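Local coordinates for glycosyl hydrolase (Streptomyces cattleya, PDB 7LR8), which is a family GH5_18 glycosidase that probably cleaves the Manβ1-4GlcNAc unit of the N-glycan core during N-glycan breakdown, at residues Ala359-Val364 with Val399-Ala404; Gly380-Ala385 with Val419-Val424. The protein carries 1 engineered substitution. All blocks are in the same frame, centred on the assembly; numbering follows the deposited sequence.

Contact 1 of 2, residues Ala359-Val364 with Val399-Ala404; sequences ALVVDV and VLAEHA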
loop_
_atom_site.group_PDB
_atom_site.type_symbol
_atom_site.label_atom_id
_atom_site.label_comp_id
_atom_site.label_asym_id
_atom_site.label_seq_id
_atom_site.Cartn_x
_atom_site.Cartn_y
_atom_site.Cartn_z
ATOM N N ALA B 359 -11.746 -4.816 -45.212
ATOM C CA ALA B 359 -12.145 -4.547 -43.836
ATOM C C ALA B 359 -13.194 -5.552 -43.370
ATOM O O ALA B 359 -14.157 -5.837 -44.092
ATOM C CB ALA B 359 -12.685 -3.125 -43.688
ATOM N N LEU B 360 -12.994 -6.088 -42.172
ATOM C CA LEU B 360 -13.962 -6.975 -41.537
ATOM C C LEU B 360 -14.924 -6.140 -40.700
ATOM O O LEU B 360 -14.492 -5.262 -39.947
ATOM C CB LEU B 360 -13.248 -8.002 -40.657
ATOM C CG LEU B 360 -14.101 -8.871 -39.733
ATOM C CD1 LEU B 360 -14.881 -9.889 -40.553
ATOM C CD2 LEU B 360 -13.229 -9.565 -38.694
ATOM N N VAL B 361 -16.224 -6.419 -40.826
ATOM C CA VAL B 361 -17.224 -5.651 -40.085
ATOM C C VAL B 361 -17.209 -6.055 -38.618
ATOM O O VAL B 361 -17.305 -7.242 -38.282
ATOM C CB VAL B 361 -18.621 -5.850 -40.690
ATOM C CG1 VAL B 361 -19.668 -5.117 -39.843
ATOM C CG2 VAL B 361 -18.650 -5.372 -42.133
ATOM N N VAL B 362 -17.124 -5.065 -37.732
ATOM C CA VAL B 362 -17.153 -5.288 -36.290
ATOM C C VAL B 362 -18.452 -4.710 -35.746
ATOM O O VAL B 362 -18.663 -3.491 -35.786
ATOM C CB VAL B 362 -15.939 -4.658 -35.596
ATOM C CG1 VAL B 362 -16.038 -4.825 -34.088
ATOM C CG2 VAL B 362 -14.656 -5.281 -36.133
ATOM N N ASP B 363 -19.316 -5.582 -35.229
ATOM C CA ASP B 363 -20.604 -5.192 -34.661
ATOM C C ASP B 363 -20.570 -5.568 -33.187
ATOM O O ASP B 363 -20.641 -6.751 -32.844
ATOM C CB ASP B 363 -21.756 -5.886 -35.390
ATOM C CG ASP B 363 -23.128 -5.361 -34.975
ATOM O OD1 ASP B 363 -23.243 -4.679 -33.933
ATOM O OD2 ASP B 363 -24.105 -5.650 -35.696
ATOM N N VAL B 364 -20.430 -4.564 -32.324
ATOM C CA VAL B 364 -20.378 -4.770 -30.884
ATOM C C VAL B 364 -21.634 -4.231 -30.200
ATOM O O VAL B 364 -21.625 -3.982 -28.995
ATOM C CB VAL B 364 -19.108 -4.156 -30.275
ATOM C CG1 VAL B 364 -17.863 -4.791 -30.904
ATOM C CG2 VAL B 364 -19.088 -2.647 -30.474
ATOM N N VAL B 399 -13.714 -2.418 -39.583
ATOM C CA VAL B 399 -14.590 -1.261 -39.745
ATOM C C VAL B 399 -15.839 -1.497 -38.904
ATOM O O VAL B 399 -16.351 -2.618 -38.837
ATOM C CB VAL B 399 -14.934 -1.012 -41.233
ATOM C CG1 VAL B 399 -15.737 -2.168 -41.817
ATOM C CG2 VAL B 399 -15.692 0.312 -41.401
ATOM N N LEU B 400 -16.314 -0.442 -38.238
ATOM C CA LEU B 400 -17.519 -0.555 -37.427
ATOM C C LEU B 400 -18.755 -0.748 -38.299
ATOM O O LEU B 400 -18.848 -0.223 -39.414
ATOM C CB LEU B 400 -17.704 0.688 -36.557
ATOM C CG LEU B 400 -16.836 0.816 -35.312
ATOM C CD1 LEU B 400 -17.255 2.071 -34.550
ATOM C CD2 LEU B 400 -16.972 -0.424 -34.433
ATOM N N ALA B 401 -19.718 -1.511 -37.768
ATOM C CA ALA B 401 -20.984 -1.727 -38.465
ATOM C C ALA B 401 -21.606 -0.411 -38.917
ATOM O O ALA B 401 -22.122 -0.309 -40.038
ATOM C CB ALA B 401 -21.955 -2.490 -37.559
ATOM N N GLU B 402 -21.554 0.615 -38.061
ATOM C CA GLU B 402 -22.156 1.904 -38.382
ATOM C C GLU B 402 -21.457 2.598 -39.546
ATOM O O GLU B 402 -22.019 3.545 -40.109
ATOM C CB GLU B 402 -22.138 2.814 -37.152
ATOM C CG GLU B 402 -20.763 2.981 -36.517
ATOM C CD GLU B 402 -20.813 3.745 -35.201
ATOM O OE1 GLU B 402 -20.861 4.993 -35.237
ATOM O OE2 GLU B 402 -20.802 3.096 -34.131
ATOM N N HIS B 403 -20.251 2.155 -39.912
ATOM C CA HIS B 403 -19.492 2.743 -41.009
ATOM C C HIS B 403 -19.342 1.802 -42.194
ATOM O O HIS B 403 -18.677 2.163 -43.173
ATOM C CB HIS B 403 -18.098 3.174 -40.526
ATOM C CG HIS B 403 -18.121 4.240 -39.472
ATOM N ND1 HIS B 403 -18.785 5.435 -39.638
ATOM C CD2 HIS B 403 -17.551 4.294 -38.245
ATOM C CE1 HIS B 403 -18.637 6.175 -38.553
ATOM N NE2 HIS B 403 -17.891 5.506 -37.692
ATOM N N ALA B 404 -19.954 0.614 -42.143
ATOM C CA ALA B 404 -19.722 -0.399 -43.170
ATOM C C ALA B 404 -20.184 0.043 -44.554
ATOM O O ALA B 404 -19.697 -0.496 -45.555
ATOM C CB ALA B 404 -20.413 -1.709 -42.776
#

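Contact 2 of 2, residues Gly380-Ala385 with Val419-Val424; sequences GAVFEA and VTPHDV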
loop_
_atom_site.group_PDB
_atom_site.type_symbol
_atom_site.label_atom_id
_atom_site.label_comp_id
_atom_site.label_asym_id
_atom_site.label_seq_id
_atom_site.Cartn_x
_atom_site.Cartn_y
_atom_site.Cartn_z
ATOM N N GLY B 380 -14.604 -15.476 -30.183
ATOM C CA GLY B 380 -15.685 -14.684 -30.727
ATOM C C GLY B 380 -15.702 -14.657 -32.245
ATOM O O GLY B 380 -14.710 -14.951 -32.917
ATOM N N ALA B 381 -16.859 -14.277 -32.791
ATOM C CA ALA B 381 -17.054 -14.379 -34.236
ATOM C C ALA B 381 -16.164 -13.401 -34.993
ATOM O O ALA B 381 -15.680 -13.721 -36.084
ATOM C CB ALA B 381 -18.523 -14.152 -34.592
ATOM N N VAL B 382 -15.948 -12.202 -34.445
ATOM C CA VAL B 382 -15.072 -11.229 -35.099
ATOM C C VAL B 382 -13.620 -11.697 -35.028
ATOM O O VAL B 382 -12.891 -11.676 -36.030
ATOM C CB VAL B 382 -15.262 -9.837 -34.463
ATOM C CG1 VAL B 382 -14.108 -8.915 -34.804
ATOM C CG2 VAL B 382 -16.578 -9.228 -34.921
ATOM N N PHE B 383 -13.197 -12.150 -33.843
ATOM C CA PHE B 383 -11.847 -12.669 -33.640
ATOM C C PHE B 383 -11.514 -13.769 -34.643
ATOM O O PHE B 383 -10.478 -13.720 -35.317
ATOM C CB PHE B 383 -11.723 -13.201 -32.206
ATOM C CG PHE B 383 -10.333 -13.661 -31.827
ATOM C CD1 PHE B 383 -9.828 -14.877 -32.282
ATOM C CD2 PHE B 383 -9.543 -12.885 -30.991
ATOM C CE1 PHE B 383 -8.556 -15.298 -31.931
ATOM C CE2 PHE B 383 -8.264 -13.308 -30.624
ATOM C CZ PHE B 383 -7.769 -14.507 -31.098
ATOM N N GLU B 384 -12.380 -14.781 -34.744
ATOM C CA GLU B 384 -12.082 -15.927 -35.602
ATOM C C GLU B 384 -12.165 -15.557 -37.078
ATOM O O GLU B 384 -11.370 -16.050 -37.886
ATOM C CB GLU B 384 -13.020 -17.091 -35.276
ATOM C CG GLU B 384 -13.020 -17.440 -33.794
ATOM C CD GLU B 384 -13.340 -18.896 -33.504
ATOM O OE1 GLU B 384 -14.092 -19.518 -34.284
ATOM O OE2 GLU B 384 -12.838 -19.414 -32.482
ATOM N N ALA B 385 -13.107 -14.688 -37.453
ATOM C CA ALA B 385 -13.154 -14.249 -38.847
ATOM C C ALA B 385 -11.908 -13.451 -39.214
ATOM O O ALA B 385 -11.405 -13.567 -40.336
ATOM C CB ALA B 385 -14.414 -13.428 -39.113
ATOM N N VAL B 419 -16.474 -7.031 -45.575
ATOM C CA VAL B 419 -16.988 -8.389 -45.403
ATOM C C VAL B 419 -17.374 -8.583 -43.946
ATOM O O VAL B 419 -16.715 -8.052 -43.043
ATOM C CB VAL B 419 -15.969 -9.469 -45.840
ATOM C CG1 VAL B 419 -15.637 -9.359 -47.332
ATOM C CG2 VAL B 419 -14.697 -9.398 -45.002
ATOM N N THR B 420 -18.452 -9.341 -43.715
ATOM C CA THR B 420 -18.926 -9.635 -42.373
ATOM C C THR B 420 -18.335 -10.942 -41.871
ATOM O O THR B 420 -17.854 -11.765 -42.660
ATOM C CB THR B 420 -20.454 -9.727 -42.355
ATOM O OG1 THR B 420 -20.879 -10.860 -43.124
ATOM C CG2 THR B 420 -21.085 -8.459 -42.920
ATOM N N PRO B 421 -18.343 -11.162 -40.552
ATOM C CA PRO B 421 -17.947 -12.482 -40.034
ATOM C C PRO B 421 -18.678 -13.654 -40.681
ATOM O O PRO B 421 -18.047 -14.685 -40.956
ATOM C CB PRO B 421 -18.256 -12.357 -38.538
ATOM C CG PRO B 421 -18.006 -10.917 -38.252
ATOM C CD PRO B 421 -18.516 -10.178 -39.465
ATOM N N HIS B 422 -19.987 -13.535 -40.942
ATOM C CA HIS B 422 -20.665 -14.641 -41.614
ATOM C C HIS B 422 -20.227 -14.737 -43.073
ATOM O O HIS B 422 -20.099 -15.847 -43.597
ATOM C CB HIS B 422 -22.192 -14.505 -41.479
ATOM C CG HIS B 422 -22.973 -15.693 -41.975
ATOM N ND1 HIS B 422 -24.218 -16.013 -41.482
ATOM C CD2 HIS B 422 -22.706 -16.619 -42.927
ATOM C CE1 HIS B 422 -24.674 -17.092 -42.097
ATOM N NE2 HIS B 422 -23.774 -17.479 -42.980
ATOM N N ASP B 423 -19.934 -13.611 -43.733
ATOM C CA ASP B 423 -19.347 -13.700 -45.070
ATOM C C ASP B 423 -18.118 -14.599 -45.052
ATOM O O ASP B 423 -17.999 -15.522 -45.864
ATOM C CB ASP B 423 -18.985 -12.311 -45.602
ATOM C CG ASP B 423 -20.197 -11.513 -46.023
ATOM O OD1 ASP B 423 -21.230 -12.123 -46.375
ATOM O OD2 ASP B 423 -20.114 -10.267 -45.980
ATOM N N VAL B 424 -17.223 -14.374 -44.086
ATOM C CA VAL B 424 -16.026 -15.199 -43.950
ATOM C C VAL B 424 -16.394 -16.642 -43.609
ATOM O O VAL B 424 -15.750 -17.586 -44.083
ATOM C CB VAL B 424 -15.083 -14.580 -42.900
ATOM C CG1 VAL B 424 -13.826 -15.417 -42.739
ATOM C CG2 VAL B 424 -14.734 -13.152 -43.288
#

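Contact 1 of 2, residues Ala359-Val364 with Val399-Ala404
V361 pairs with V399 and V362 with L400 as two parallel strands, with 5.1 Å between V361 CA and V399 CA. These are the two parallel strands of a beta-alpha-beta unit, with helix 381-391 between them in the chain. V399 straddles V361 with both its polar backbone atoms: its N donates to L360 O (3.0 Å) and its O accepts from V362 N (2.8 Å). A third backbone bond follows, from A401 N to V362 O.

The side chains alternate between two faces. On the face of V361 and V399, V399 CG1 occupies the position between backbone N and carbonyl carbon (chi1 64°), which turns it back against A359 CB at 3.7 Å; helix 407-413 covers V399 there through H409, L410 and R413. V361 splits its two methyls between separate partners. With chi1 176°, CG1 lies beside its own carbonyl carbon and meets A401 CA at 3.9 Å, while CG2, beside the backbone N, reaches A404 CB at 4.1 Å. The chain that turns away after L400 thus comes back over V361. On the other face V362 packs on V382 of helix 381-391, and L400 on W256 of the glycosidase domain.

At the exposed end D363 CB touches A401 CB, while OD1 of the same aspartate bonds to G365 N. V362 O is approached from two residues: A401 N lies above its carbonyl plane, 43° out of it, and L400 brings its CA to 3.6 Å in a CA-H...O contact and its CD2 to 3.8 Å.

Contact 2 of 2, residues Gly380-Ala385 with Val419-Val424
Apolar packing between the first turns of two helices joins A381, V382 and A385 of helix 381-391 to P421 and V424 of helix 421-425, beside the small C-terminal sheet. A385 does most on its side. Its CB sits between the two partners, 3.8 Å from P421 CA and 4.0 Å from V424 CB, so the helices come close where only a methyl intervenes, and the CA atoms of A385 and P421 are 5.2 Å apart.

The proline ring lies along the first turn of the other helix. P421 CB approaches A381 O at 3.8 Å, and the side chains of P421 and V382 lie side by side, pointing the same way, with P421 CG 4.0 Å from V382 CG2. Both helices follow strands of the parallel three-stranded sheet of a small alpha/beta fold and cover the same face of it: V382, A385 and P421 all rest on L360 of the central strand 358-362.

Helix 421-425 begins with a capping box. T420 is the N-cap, its OG1 accepting from D423 N, and D423 OD2 in turn takes T420 N at 3.0 Å in a nearly straight bond (172°), met on the anti side of the carboxylate, 33° out of its plane. The paired bonds hold the start of the turn that carries P421. One turn further on, V424 has CG1 anti to its backbone N (chi1 180°), which lays that methyl against A385 O at 3.9 Å.

In the fold
Contacts 1 and 2 belong to one small alpha/beta domain that follows the eight-stranded barrel, away from the glycan pocket, and their centres lie 11 Å apart. Their segments alternate along the chain: strand 358-362, helix 381-391, strand 397-400, then strand 417-419 leading into helix 421-425. Strand 358-362 is central in the sheet; contact 1 lies along one of its edges, and on the other V419 probably hydrogen-bonds to it, V361 N to V419 O at 2.8 Å. The helices of contact 2 lie across one face, helix 407-413 across the other. This interleaving brings the last modelled residues back against the first strand of the domain.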